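Long-range contacts in flagellar brake protein YcgR (Klebsiella pneumoniae, PDB 5KEC), which binds the second messenger cyclic di-GMP and, as the transcriptional activator MrkH, probably turns on type 3 fimbriae genes and so promotes biofilm formation: residues R25-I30 with I40-R45; R66-S71 with Q108-P113; F78-T83 with Y96-P101; T179-V184 with K210-D215. All coordinates share one frame; numbering follows the deposited sequence.

Contact 1: R25-I30 with I40-R45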
loop_
_atom_site.group_PDB
_atom_site.type_symbol
_atom_site.label_atom_id
_atom_site.label_comp_id
_atom_site.label_asym_id
_atom_site.label_seq_id
_atom_site.Cartn_x
_atom_site.Cartn_y
_atom_site.Cartn_z
ATOM N N ARG B 25 24.727 3.955 8.359
ATOM C CA ARG B 25 25.966 4.715 8.493
ATOM C C ARG B 25 26.039 5.883 7.515
ATOM O O ARG B 25 26.720 6.878 7.767
ATOM C CB ARG B 25 27.162 3.778 8.295
ATOM C CG ARG B 25 28.511 4.467 8.289
ATOM C CD ARG B 25 29.644 3.455 8.165
ATOM N NE ARG B 25 29.787 2.934 6.807
ATOM C CZ ARG B 25 30.527 1.874 6.488
ATOM N NH1 ARG B 25 31.188 1.215 7.432
ATOM N NH2 ARG B 25 30.606 1.469 5.227
ATOM N N LYS B 26 25.330 5.766 6.401
ATOM C CA LYS B 26 25.343 6.816 5.400
ATOM C C LYS B 26 24.169 7.763 5.578
ATOM O O LYS B 26 23.959 8.652 4.765
ATOM C CB LYS B 26 25.341 6.209 3.996
ATOM C CG LYS B 26 26.505 5.264 3.781
ATOM C CD LYS B 26 26.899 5.168 2.326
ATOM C CE LYS B 26 25.760 4.651 1.470
ATOM N NZ LYS B 26 26.183 4.501 0.049
ATOM N N ARG B 27 23.412 7.567 6.653
ATOM C CA ARG B 27 22.206 8.342 6.909
ATOM C C ARG B 27 21.275 8.331 5.709
ATOM O O ARG B 27 20.635 9.331 5.404
ATOM C CB ARG B 27 22.552 9.786 7.275
ATOM C CG ARG B 27 23.275 9.964 8.596
ATOM C CD ARG B 27 23.515 11.451 8.870
ATOM N NE ARG B 27 22.277 12.218 8.730
ATOM C CZ ARG B 27 21.957 12.946 7.662
ATOM N NH1 ARG B 27 22.790 13.027 6.634
ATOM N NH2 ARG B 27 20.800 13.597 7.621
ATOM N N THR B 28 21.207 7.195 5.025
ATOM C CA THR B 28 20.324 7.057 3.872
ATOM C C THR B 28 18.879 7.344 4.250
ATOM O O THR B 28 18.411 6.911 5.302
ATOM C CB THR B 28 20.446 5.655 3.260
ATOM O OG1 THR B 28 21.792 5.467 2.815
ATOM C CG2 THR B 28 19.496 5.476 2.077
ATOM N N GLU B 29 18.176 8.090 3.403
ATOM C CA GLU B 29 16.774 8.378 3.668
ATOM C C GLU B 29 15.956 7.103 3.549
ATOM O O GLU B 29 16.069 6.369 2.569
ATOM C CB GLU B 29 16.229 9.422 2.694
ATOM C CG GLU B 29 16.838 10.806 2.847
ATOM C CD GLU B 29 17.959 11.069 1.862
ATOM O OE1 GLU B 29 18.484 10.098 1.267
ATOM O OE2 GLU B 29 18.312 12.256 1.685
ATOM N N ILE B 30 15.134 6.837 4.550
ATOM C CA ILE B 30 14.209 5.717 4.457
ATOM C C ILE B 30 12.798 6.276 4.338
ATOM O O ILE B 30 12.400 7.161 5.106
ATOM C CB ILE B 30 14.374 4.724 5.643
ATOM C CG1 ILE B 30 13.453 3.510 5.477
ATOM C CG2 ILE B 30 14.163 5.412 6.993
ATOM C CD1 ILE B 30 13.751 2.396 6.462
ATOM N N ILE B 40 9.656 10.602 5.488
ATOM C CA ILE B 40 11.068 10.346 5.273
ATOM C C ILE B 40 11.783 10.543 6.593
ATOM O O ILE B 40 11.548 11.531 7.297
ATOM C CB ILE B 40 11.673 11.319 4.255
ATOM C CG1 ILE B 40 10.933 11.238 2.921
ATOM C CG2 ILE B 40 13.162 11.036 4.067
ATOM C CD1 ILE B 40 11.168 9.960 2.169
ATOM N N THR B 41 12.655 9.600 6.927
ATOM C CA THR B 41 13.467 9.701 8.121
ATOM C C THR B 41 14.766 8.935 7.890
ATOM O O THR B 41 15.150 8.697 6.745
ATOM C CB THR B 41 12.702 9.167 9.353
ATOM O OG1 THR B 41 13.468 9.398 10.543
ATOM C CG2 THR B 41 12.407 7.673 9.203
ATOM N N GLN B 42 15.458 8.579 8.965
ATOM C CA GLN B 42 16.662 7.759 8.866
ATOM C C GLN B 42 16.520 6.540 9.763
ATOM O O GLN B 42 15.760 6.558 10.734
ATOM C CB GLN B 42 17.915 8.542 9.276
ATOM C CG GLN B 42 18.692 9.178 8.130
ATOM C CD GLN B 42 18.019 10.422 7.578
ATOM O OE1 GLN B 42 17.083 10.955 8.174
ATOM N NE2 GLN B 42 18.491 10.885 6.428
ATOM N N LEU B 43 17.241 5.475 9.426
ATOM C CA LEU B 43 17.363 4.322 10.308
ATOM C C LEU B 43 18.003 4.779 11.610
ATOM O O LEU B 43 18.987 5.515 11.589
ATOM C CB LEU B 43 18.266 3.274 9.663
ATOM C CG LEU B 43 17.733 2.587 8.409
ATOM C CD1 LEU B 43 18.901 1.980 7.634
ATOM C CD2 LEU B 43 16.705 1.533 8.782
ATOM N N THR B 44 17.475 4.337 12.745
ATOM C CA THR B 44 18.058 4.751 14.019
ATOM C C THR B 44 18.856 3.635 14.698
ATOM O O THR B 44 19.601 3.878 15.653
ATOM C CB THR B 44 16.990 5.327 14.979
ATOM O OG1 THR B 44 15.942 4.374 15.166
ATOM C CG2 THR B 44 16.378 6.576 14.400
ATOM N N ARG B 45 18.706 2.412 14.201
ATOM C CA ARG B 45 19.401 1.279 14.797
ATOM C C ARG B 45 19.245 0.032 13.945
ATOM O O ARG B 45 18.175 -0.231 13.405
ATOM C CB ARG B 45 18.882 1.012 16.209
ATOM C CG ARG B 45 19.649 -0.059 16.955
ATOM C CD ARG B 45 18.928 -0.481 18.228
ATOM N NE ARG B 45 19.577 -1.629 18.851
ATOM C CZ ARG B 45 20.550 -1.539 19.752
ATOM N NH1 ARG B 45 20.982 -0.347 20.148
ATOM N NH2 ARG B 45 21.088 -2.640 20.261
HETATM O O HOH W 1 19.318 5.529 7.439
#
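Gln42 NE2 donates to Arg27 O at 2.8 Å, and the bond is almost straight, with 169° at the hydrogen. The oxygen lies in the plane of the amide, but the donor stands above the carbonyl plane of Arg27. A bend at chi2 (75°) swings the Gln42 amide over to this oxygen; separately, Gln42 CG rests 3.6 Å from Thr28 O. NE2 also lies over one face of the Arg27 guanidinium, the two planes 18° apart.

One step along, a water bridges Thr28 O and Leu43 N. Regular pairing is reached at Ile30 and Thr41, an antiparallel hydrogen-bonded pair: Ile30 N gives to Thr41 O at 2.9 Å and Thr41 N returns to Ile30 O at 3.1 Å. Their side chains run alongside each other, and the two CG2 methyls of Ile30 and Thr41 meet at 3.6 Å. Ile30 CD1 touches Leu43 CD2 at 3.9 Å, the two chains crossing at about a right angle, while Glu29 CB leans on Ile40 CG2.

This beta hairpin is entered from a helix by a short turn, and illustrates how a helix end can hand the chain to a sheet. Arg27, with positive phi, is the C-prime residue of the Schellman motif ending helix 13-25; Leu43 packs on Phe20 and Leu24 of that helix and on Phe51 of strand 50-55, and Ile30 faces Phe67 and Leu69 of strand 64-71.

Contact 2: R66-S71 with Q108-P113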
loop_
_atom_site.group_PDB
_atom_site.type_symbol
_atom_site.label_atom_id
_atom_site.label_comp_id
_atom_site.label_asym_id
_atom_site.label_seq_id
_atom_site.Cartn_x
_atom_site.Cartn_y
_atom_site.Cartn_z
ATOM N N ARG B 66 5.283 -0.989 3.822
ATOM C CA ARG B 66 6.152 -0.746 2.672
ATOM C C ARG B 66 7.245 0.279 2.980
ATOM O O ARG B 66 6.971 1.359 3.512
ATOM C CB ARG B 66 5.329 -0.292 1.462
ATOM C CG ARG B 66 5.022 -1.401 0.468
ATOM C CD ARG B 66 6.191 -1.637 -0.480
ATOM N NE ARG B 66 5.954 -1.035 -1.789
ATOM C CZ ARG B 66 5.197 -1.588 -2.730
ATOM N NH1 ARG B 66 4.602 -2.750 -2.499
ATOM N NH2 ARG B 66 5.028 -0.979 -3.897
ATOM N N PHE B 67 8.485 -0.070 2.642
ATOM C CA PHE B 67 9.613 0.835 2.818
ATOM C C PHE B 67 10.364 1.054 1.517
ATOM O O PHE B 67 10.330 0.214 0.609
ATOM C CB PHE B 67 10.602 0.283 3.840
ATOM C CG PHE B 67 10.061 0.199 5.233
ATOM C CD1 PHE B 67 10.364 1.176 6.166
ATOM C CD2 PHE B 67 9.261 -0.866 5.616
ATOM C CE1 PHE B 67 9.868 1.093 7.457
ATOM C CE2 PHE B 67 8.770 -0.945 6.896
ATOM C CZ PHE B 67 9.073 0.038 7.815
ATOM N N LEU B 68 11.064 2.183 1.457
ATOM C CA LEU B 68 11.979 2.481 0.376
ATOM C C LEU B 68 13.235 3.109 0.976
ATOM O O LEU B 68 13.176 4.172 1.591
ATOM C CB LEU B 68 11.317 3.440 -0.608
ATOM C CG LEU B 68 11.653 3.329 -2.091
ATOM C CD1 LEU B 68 11.453 1.906 -2.582
ATOM C CD2 LEU B 68 10.784 4.293 -2.883
ATOM N N LEU B 69 14.368 2.436 0.823
ATOM C CA LEU B 69 15.648 3.025 1.182
ATOM C C LEU B 69 16.222 3.693 -0.047
ATOM O O LEU B 69 16.492 3.029 -1.048
ATOM C CB LEU B 69 16.617 1.963 1.694
ATOM C CG LEU B 69 16.533 1.636 3.182
ATOM C CD1 LEU B 69 17.339 0.381 3.476
ATOM C CD2 LEU B 69 17.027 2.818 4.020
ATOM N N HIS B 70 16.394 5.011 0.024
ATOM C CA HIS B 70 16.875 5.768 -1.121
ATOM C C HIS B 70 18.400 5.756 -1.160
ATOM O O HIS B 70 19.046 6.774 -0.916
ATOM C CB HIS B 70 16.331 7.201 -1.090
ATOM C CG HIS B 70 14.837 7.278 -1.159
ATOM N ND1 HIS B 70 14.154 7.442 -2.347
ATOM C CD2 HIS B 70 13.892 7.212 -0.191
ATOM C CE1 HIS B 70 12.857 7.473 -2.107
ATOM N NE2 HIS B 70 12.669 7.336 -0.806
ATOM N N SER B 71 18.964 4.590 -1.471
ATOM C CA SER B 71 20.411 4.415 -1.496
ATOM C C SER B 71 21.031 4.978 -2.769
ATOM O O SER B 71 20.329 5.269 -3.739
ATOM C CB SER B 71 20.771 2.936 -1.361
ATOM O OG SER B 71 22.169 2.742 -1.477
ATOM N N GLN B 108 15.210 0.974 -9.723
ATOM C CA GLN B 108 15.639 2.310 -10.105
ATOM C C GLN B 108 14.418 3.214 -10.174
ATOM O O GLN B 108 14.525 4.439 -10.187
ATOM C CB GLN B 108 16.378 2.259 -11.443
ATOM C CG GLN B 108 15.876 1.161 -12.369
ATOM C CD GLN B 108 16.932 0.688 -13.348
ATOM O OE1 GLN B 108 18.121 0.970 -13.186
ATOM N NE2 GLN B 108 16.502 -0.041 -14.371
ATOM N N ARG B 109 13.250 2.584 -10.190
ATOM C CA ARG B 109 11.983 3.291 -10.297
ATOM C C ARG B 109 11.302 3.433 -8.937
ATOM O O ARG B 109 11.321 2.513 -8.116
ATOM C CB ARG B 109 11.062 2.553 -11.270
ATOM C CG ARG B 109 9.649 3.093 -11.333
ATOM C CD ARG B 109 8.748 2.147 -12.109
ATOM N NE ARG B 109 7.342 2.517 -11.993
ATOM C CZ ARG B 109 6.338 1.649 -12.041
ATOM N NH1 ARG B 109 6.588 0.354 -12.197
ATOM N NH2 ARG B 109 5.086 2.072 -11.927
ATOM N N ARG B 110 10.702 4.595 -8.709
ATOM C CA ARG B 110 9.940 4.843 -7.496
ATOM C C ARG B 110 8.532 4.282 -7.656
ATOM O O ARG B 110 7.735 4.802 -8.433
ATOM C CB ARG B 110 9.869 6.344 -7.218
ATOM C CG ARG B 110 8.974 6.697 -6.053
ATOM C CD ARG B 110 8.575 8.165 -6.059
ATOM N NE ARG B 110 7.686 8.437 -4.938
ATOM C CZ ARG B 110 8.112 8.691 -3.708
ATOM N NH1 ARG B 110 9.414 8.718 -3.454
ATOM N NH2 ARG B 110 7.242 8.916 -2.734
ATOM N N ARG B 111 8.224 3.214 -6.929
ATOM C CA ARG B 111 6.916 2.581 -7.052
ATOM C C ARG B 111 6.021 2.941 -5.874
ATOM O O ARG B 111 5.766 2.115 -4.995
ATOM C CB ARG B 111 7.050 1.062 -7.162
ATOM C CG ARG B 111 7.686 0.576 -8.457
ATOM C CD ARG B 111 9.022 -0.096 -8.188
ATOM N NE ARG B 111 9.242 -1.248 -9.059
ATOM C CZ ARG B 111 8.769 -2.467 -8.816
ATOM N NH1 ARG B 111 8.046 -2.695 -7.729
ATOM N NH2 ARG B 111 9.016 -3.459 -9.661
ATOM N N ASP B 112 5.540 4.177 -5.866
ATOM C CA ASP B 112 4.726 4.667 -4.767
ATOM C C ASP B 112 3.414 3.887 -4.678
ATOM O O ASP B 112 2.569 3.981 -5.567
ATOM C CB ASP B 112 4.465 6.163 -4.942
ATOM C CG ASP B 112 4.027 6.833 -3.659
ATOM O OD1 ASP B 112 3.090 6.324 -3.007
ATOM O OD2 ASP B 112 4.632 7.864 -3.296
ATOM N N PRO B 113 3.245 3.106 -3.599
ATOM C CA PRO B 113 2.066 2.247 -3.430
ATOM C C PRO B 113 0.779 3.032 -3.176
ATOM O O PRO B 113 -0.307 2.451 -3.223
ATOM C CB PRO B 113 2.419 1.417 -2.191
ATOM C CG PRO B 113 3.354 2.282 -1.422
ATOM C CD PRO B 113 4.173 2.997 -2.459
#
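Arg66 and Pro113 make the closer end of this contact. Pro113 CB sits over one face of the Arg66 guanidinium, 3.9 Å from NH2 and offset toward the rim, while at the edge of the same group NH2 points in plane at Arg111 O, a weak hydrogen bond of 3.4 Å. Bends at chi2 (-82°) and chi3 (-102°) carry the guanidinium over to the loop. Buried Leu68 adds a light apolar touch, CD2 to Arg110 CG at 4.4 Å.

The other end is looser and opens on the surface. Arg110, extended from CG to NE, brings NH1 to the edge of the His70 ring, 3.9 Å from CE1, without bonding to it; the two planes are 18° apart. What holds these groups is a shared acid: Glu31 takes both His70 NE2 and Arg110 NH2. Arg110 NH2 also forms a salt bridge of 2.9 Å with Asp112 OD2, and Arg111 NH1 pairs with Glu77, so Arg110 and Arg111 are paired with carboxylates while no ligand is bound.

His70 and Arg109 to Arg111 are cyclic di-GMP-binding residues, and Arg110 with Arg114 fits the RxxxR motif by which PilZ domains take up this nucleotide.

Contact 3: F78-T83 with Y96-P101; sequences FNAALT and YAFSLP
Leu82 and Phe98 face each other as an antiparallel non-hydrogen-bonded pair, their CA atoms 4.3 Å apart and their side chains on the same face of the sheet. With CG anti to the backbone N (chi1 -170°) and the chain extended at chi2 as well, the Leu82 branch reaches the edge of the Tyr96 ring, where CD1 lies close, 3.3 Å, to Tyr96 CD2. Leu82 CB is 3.8 Å from Phe98 CE1. The backbone bonds flank this pair: Ser99 N gives to Ala81 O at 3.0 Å, nearly along the C=O axis.

Thr83 supplies the second bond, N to Ala97 O at 2.7 Å with 172° at the hydrogen. Its OG1 lies beside Ala97 CB but has its polar partner in Glu50.

Pro101, just past the end of strand 94-99, presses CG on Phe78 CD1 at 3.6 Å, and its CB lies 3.7 Å from Asn79 O. The example illustrates how an apolar ring can take over from strand pairing as the strands, with directions 133° apart, diverge.

Phe78 and Phe98 both meet the ring of Phe67, and Phe98 also meets Phe51. The result is a strongly twisted beta hairpin whose aromatic face helps fill the inside of the curled antiparallel sheet of the YcgR-like domain.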
loop_
_atom_site.group_PDB
_atom_site.type_symbol
_atom_site.label_atom_id
_atom_site.label_comp_id
_atom_site.label_asym_id
_atom_site.label_seq_id
_atom_site.Cartn_x
_atom_site.Cartn_y
_atom_site.Cartn_z
ATOM N N PHE B 78 11.234 -2.961 0.138
ATOM C CA PHE B 78 10.987 -4.137 0.944
ATOM C C PHE B 78 9.773 -3.894 1.824
ATOM O O PHE B 78 9.291 -2.768 1.933
ATOM C CB PHE B 78 12.211 -4.462 1.802
ATOM C CG PHE B 78 12.598 -3.366 2.748
ATOM C CD1 PHE B 78 12.190 -3.398 4.070
ATOM C CD2 PHE B 78 13.367 -2.293 2.310
ATOM C CE1 PHE B 78 12.549 -2.384 4.947
ATOM C CE2 PHE B 78 13.730 -1.278 3.181
ATOM C CZ PHE B 78 13.321 -1.327 4.501
ATOM N N ASN B 79 9.274 -4.961 2.435
ATOM C CA ASN B 79 8.189 -4.859 3.391
ATOM C C ASN B 79 8.695 -5.380 4.714
ATOM O O ASN B 79 9.582 -6.227 4.745
ATOM C CB ASN B 79 6.984 -5.674 2.927
ATOM C CG ASN B 79 6.386 -5.144 1.640
ATOM O OD1 ASN B 79 5.500 -4.291 1.660
ATOM N ND2 ASN B 79 6.870 -5.648 0.509
ATOM N N ALA B 80 8.145 -4.873 5.809
ATOM C CA ALA B 80 8.555 -5.328 7.124
ATOM C C ALA B 80 7.448 -5.093 8.130
ATOM O O ALA B 80 6.735 -4.090 8.074
ATOM C CB ALA B 80 9.847 -4.635 7.565
ATOM N N ALA B 81 7.303 -6.033 9.050
ATOM C CA ALA B 81 6.280 -5.933 10.075
ATOM C C ALA B 81 6.861 -5.324 11.344
ATOM O O ALA B 81 8.029 -5.532 11.676
ATOM C CB ALA B 81 5.682 -7.310 10.366
ATOM N N LEU B 82 6.025 -4.571 12.047
ATOM C CA LEU B 82 6.401 -3.943 13.301
ATOM C C LEU B 82 6.416 -5.001 14.394
ATOM O O LEU B 82 5.483 -5.796 14.506
ATOM C CB LEU B 82 5.394 -2.839 13.628
ATOM C CG LEU B 82 5.622 -1.844 14.763
ATOM C CD1 LEU B 82 4.641 -0.695 14.605
ATOM C CD2 LEU B 82 5.465 -2.497 16.126
ATOM N N THR B 83 7.478 -5.018 15.191
ATOM C CA THR B 83 7.601 -5.993 16.269
ATOM C C THR B 83 7.448 -5.339 17.642
ATOM O O THR B 83 6.818 -5.901 18.538
ATOM C CB THR B 83 8.952 -6.731 16.218
ATOM O OG1 THR B 83 10.017 -5.802 16.453
ATOM C CG2 THR B 83 9.146 -7.394 14.861
ATOM N N TYR B 96 10.085 2.716 16.859
ATOM C CA TYR B 96 9.506 1.523 16.254
ATOM C C TYR B 96 10.590 0.514 15.910
ATOM O O TYR B 96 11.619 0.870 15.332
ATOM C CB TYR B 96 8.767 1.883 14.966
ATOM C CG TYR B 96 7.505 2.686 15.159
ATOM C CD1 TYR B 96 7.517 4.070 15.058
ATOM C CD2 TYR B 96 6.296 2.058 15.431
ATOM C CE1 TYR B 96 6.364 4.803 15.222
ATOM C CE2 TYR B 96 5.136 2.787 15.599
ATOM C CZ TYR B 96 5.178 4.161 15.492
ATOM O OH TYR B 96 4.030 4.892 15.657
ATOM N N ALA B 97 10.354 -0.747 16.247
ATOM C CA ALA B 97 11.246 -1.813 15.823
ATOM C C ALA B 97 10.539 -2.691 14.796
ATOM O O ALA B 97 9.427 -3.164 15.028
ATOM C CB ALA B 97 11.709 -2.637 17.013
ATOM N N PHE B 98 11.184 -2.885 13.652
ATOM C CA PHE B 98 10.644 -3.714 12.584
ATOM C C PHE B 98 11.565 -4.909 12.386
ATOM O O PHE B 98 12.774 -4.797 12.564
ATOM C CB PHE B 98 10.558 -2.915 11.276
ATOM C CG PHE B 98 9.521 -1.824 11.283
ATOM C CD1 PHE B 98 8.231 -2.074 10.840
ATOM C CD2 PHE B 98 9.843 -0.545 11.707
ATOM C CE1 PHE B 98 7.277 -1.076 10.839
ATOM C CE2 PHE B 98 8.896 0.456 11.714
ATOM C CZ PHE B 98 7.608 0.192 11.277
ATOM N N SER B 99 11.002 -6.057 12.035
ATOM C CA SER B 99 11.830 -7.205 11.697
ATOM C C SER B 99 12.583 -6.900 10.415
ATOM O O SER B 99 12.036 -6.278 9.508
ATOM C CB SER B 99 10.979 -8.462 11.509
ATOM O OG SER B 99 10.653 -9.047 12.757
ATOM N N LEU B 100 13.838 -7.324 10.337
ATOM C CA LEU B 100 14.587 -7.149 9.103
ATOM C C LEU B 100 13.848 -7.866 7.991
ATOM O O LEU B 100 13.309 -8.951 8.198
ATOM C CB LEU B 100 16.012 -7.686 9.237
ATOM C CG LEU B 100 17.037 -6.761 9.903
ATOM C CD1 LEU B 100 18.356 -7.489 10.100
ATOM C CD2 LEU B 100 17.244 -5.484 9.085
ATOM N N PRO B 101 13.804 -7.251 6.808
ATOM C CA PRO B 101 13.141 -7.887 5.670
ATOM C C PRO B 101 13.910 -9.137 5.279
ATOM O O PRO B 101 15.117 -9.220 5.517
ATOM C CB PRO B 101 13.256 -6.831 4.569
ATOM C CG PRO B 101 14.481 -6.047 4.935
ATOM C CD PRO B 101 14.472 -5.991 6.431
#

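Contact 4: T179-V184 with K210-D215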
loop_
_atom_site.group_PDB
_atom_site.type_symbol
_atom_site.label_atom_id
_atom_site.label_comp_id
_atom_site.label_asym_id
_atom_site.label_seq_id
_atom_site.Cartn_x
_atom_site.Cartn_y
_atom_site.Cartn_z
ATOM N N THR B 179 -14.510 -12.020 -5.829
ATOM C CA THR B 179 -15.028 -11.802 -4.487
ATOM C C THR B 179 -13.862 -11.555 -3.546
ATOM O O THR B 179 -12.901 -12.317 -3.525
ATOM C CB THR B 179 -15.861 -13.008 -3.998
ATOM O OG1 THR B 179 -16.992 -13.175 -4.859
ATOM C CG2 THR B 179 -16.361 -12.785 -2.575
ATOM N N ILE B 180 -13.938 -10.481 -2.774
ATOM C CA ILE B 180 -12.805 -10.083 -1.959
ATOM C C ILE B 180 -13.284 -9.347 -0.722
ATOM O O ILE B 180 -14.439 -8.935 -0.648
ATOM C CB ILE B 180 -11.869 -9.159 -2.762
ATOM C CG1 ILE B 180 -10.497 -9.058 -2.094
ATOM C CG2 ILE B 180 -12.520 -7.776 -2.965
ATOM C CD1 ILE B 180 -9.493 -8.282 -2.906
ATOM N N ASP B 181 -12.394 -9.190 0.253
ATOM C CA ASP B 181 -12.694 -8.377 1.425
ATOM C C ASP B 181 -11.991 -7.029 1.312
ATOM O O ASP B 181 -10.820 -6.954 0.926
ATOM C CB ASP B 181 -12.275 -9.102 2.699
ATOM C CG ASP B 181 -12.956 -10.440 2.844
ATOM O OD1 ASP B 181 -14.183 -10.503 2.613
ATOM O OD2 ASP B 181 -12.266 -11.432 3.159
ATOM N N LEU B 182 -12.715 -5.964 1.623
ATOM C CA LEU B 182 -12.146 -4.628 1.531
ATOM C C LEU B 182 -12.032 -3.994 2.909
ATOM O O LEU B 182 -12.928 -4.122 3.739
ATOM C CB LEU B 182 -12.994 -3.739 0.623
ATOM C CG LEU B 182 -13.255 -4.244 -0.796
ATOM C CD1 LEU B 182 -14.303 -3.370 -1.475
ATOM C CD2 LEU B 182 -11.968 -4.289 -1.601
ATOM N N VAL B 183 -10.925 -3.302 3.138
ATOM C CA VAL B 183 -10.749 -2.531 4.359
ATOM C C VAL B 183 -10.847 -1.055 4.007
ATOM O O VAL B 183 -10.030 -0.533 3.252
ATOM C CB VAL B 183 -9.384 -2.808 5.010
ATOM C CG1 VAL B 183 -9.163 -1.887 6.204
ATOM C CG2 VAL B 183 -9.278 -4.278 5.423
ATOM N N VAL B 184 -11.868 -0.393 4.535
ATOM C CA VAL B 184 -12.078 1.022 4.283
ATOM C C VAL B 184 -10.952 1.827 4.923
ATOM O O VAL B 184 -10.668 1.669 6.107
ATOM C CB VAL B 184 -13.441 1.478 4.837
ATOM C CG1 VAL B 184 -13.625 2.987 4.653
ATOM C CG2 VAL B 184 -14.563 0.707 4.158
ATOM N N LYS B 210 -8.081 -7.065 0.634
ATOM C CA LYS B 210 -7.666 -8.240 1.396
ATOM C C LYS B 210 -7.944 -9.475 0.544
ATOM O O LYS B 210 -9.021 -10.070 0.634
ATOM C CB LYS B 210 -8.407 -8.343 2.735
ATOM C CG LYS B 210 -7.998 -7.314 3.774
ATOM C CD LYS B 210 -6.522 -7.426 4.140
ATOM C CE LYS B 210 -6.093 -6.294 5.073
ATOM N NZ LYS B 210 -4.653 -6.372 5.455
ATOM N N PHE B 211 -6.980 -9.849 -0.293
ATOM C CA PHE B 211 -7.178 -10.947 -1.235
ATOM C C PHE B 211 -7.381 -12.299 -0.554
ATOM O O PHE B 211 -6.831 -12.560 0.516
ATOM C CB PHE B 211 -6.010 -11.038 -2.216
ATOM C CG PHE B 211 -5.954 -9.906 -3.199
ATOM C CD1 PHE B 211 -6.766 -9.906 -4.322
ATOM C CD2 PHE B 211 -5.083 -8.843 -3.004
ATOM C CE1 PHE B 211 -6.714 -8.866 -5.234
ATOM C CE2 PHE B 211 -5.024 -7.799 -3.906
ATOM C CZ PHE B 211 -5.842 -7.808 -5.024
ATOM N N ARG B 212 -8.169 -13.158 -1.196
ATOM C CA ARG B 212 -8.433 -14.493 -0.676
ATOM C C ARG B 212 -7.450 -15.512 -1.239
ATOM O O ARG B 212 -7.164 -16.521 -0.602
ATOM C CB ARG B 212 -9.873 -14.912 -0.974
ATOM C CG ARG B 212 -10.910 -14.033 -0.310
ATOM C CD ARG B 212 -12.309 -14.575 -0.519
ATOM N NE ARG B 212 -13.282 -13.865 0.304
ATOM C CZ ARG B 212 -14.573 -14.169 0.364
ATOM N NH1 ARG B 212 -15.056 -15.177 -0.350
ATOM N NH2 ARG B 212 -15.379 -13.461 1.143
ATOM N N HIS B 213 -6.937 -15.246 -2.436
ATOM C CA HIS B 213 -5.922 -16.102 -3.036
ATOM C C HIS B 213 -4.910 -15.263 -3.792
ATOM O O HIS B 213 -5.168 -14.102 -4.111
ATOM C CB HIS B 213 -6.545 -17.094 -4.023
ATOM C CG HIS B 213 -7.866 -17.643 -3.589
ATOM N ND1 HIS B 213 -9.033 -16.912 -3.654
ATOM C CD2 HIS B 213 -8.208 -18.857 -3.098
ATOM C CE1 HIS B 213 -10.037 -17.651 -3.215
ATOM N NE2 HIS B 213 -9.563 -18.835 -2.872
ATOM N N LEU B 214 -3.763 -15.860 -4.095
ATOM C CA LEU B 214 -2.830 -15.247 -5.025
ATOM C C LEU B 214 -3.476 -15.154 -6.396
ATOM O O LEU B 214 -3.222 -14.219 -7.147
ATOM C CB LEU B 214 -1.538 -16.059 -5.130
ATOM C CG LEU B 214 -0.418 -15.710 -4.151
ATOM C CD1 LEU B 214 -0.785 -16.160 -2.746
ATOM C CD2 LEU B 214 0.895 -16.334 -4.606
ATOM N N ASP B 215 -4.301 -16.142 -6.723
ATOM C CA ASP B 215 -4.978 -16.162 -8.012
ATOM C C ASP B 215 -5.780 -14.882 -8.208
ATOM O O ASP B 215 -5.825 -14.326 -9.307
ATOM C CB ASP B 215 -5.891 -17.385 -8.136
ATOM C CG ASP B 215 -5.140 -18.632 -8.573
ATOM O OD1 ASP B 215 -3.981 -18.507 -9.020
ATOM O OD2 ASP B 215 -5.717 -19.738 -8.481
HETATM O O HOH W 2 -9.885 -12.177 -3.492
#
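Backbone pairing between Lys210 and Asp181 is brief: Lys210 N gives to Asp181 O at 2.8 Å, with 153° at the hydrogen, in an antiparallel hydrogen-bonded pair. Past it the chain lifts off the strand, and a water takes the place of the next link, donating to Thr179 O and accepting from Arg212 N, each at 3.0 Å.

The charged interaction is a long one. Asp181 OD1 stands at the edge of the Arg212 guanidinium, 3.5 Å from NH2 in a salt bridge, with carboxylate and guanidinium planes 55° apart. Asn167 ties both groups more firmly, its N to Asp181 OD1 and its OD1 to Arg212 NH2. Extended from CG to NE, Arg212 runs back far enough along the strand for Thr179 CG2 to cover one face of its guanidinium, 3.5 Å from NH1.

Apolar contacts complete the set. Ile180 CD1 makes a CH-pi contact over the face of the Phe211 ring, 3.8 Å from the ring centroid. Val183 CG2 touches Lys210 CG at 3.7 Å, beside the aliphatic run of the lysine.

The contact marks the passage from strand 199-210 into helix 214-234, and illustrates how strand pairing gives way to a helix; His213 holds the N-cap position. Phe211 packs on Gln217 and Ile220 of that helix, and strand 164-171 flanks strand 177-193, with Thr179 on Val169 and Asp181 on Lys166.

Contacts 1, 2 and 3 share one curled sheet, with centres 14 to 15 Å apart, and strand 64-71 of contact 2 lies between the other two. It pairs with contact 1 through Glu29 O and His70 N (2.9 Å) and with contact 3 through Phe67 N and Phe78 O (2.9 Å). Contact 1 also nears the cyclic di-GMP site, the Ile40 side chain being about 4 Å from that of His70. Contact 4 belongs to the second sheet, with nearest atoms about 11 Å from contacts 2 and 3 and about 20 Å from contact 1. Ligand-binding residues lie in the first sheet (His70), the loop (Arg109 to Arg111) and the second sheet (Cys207), consistent with a site built by both.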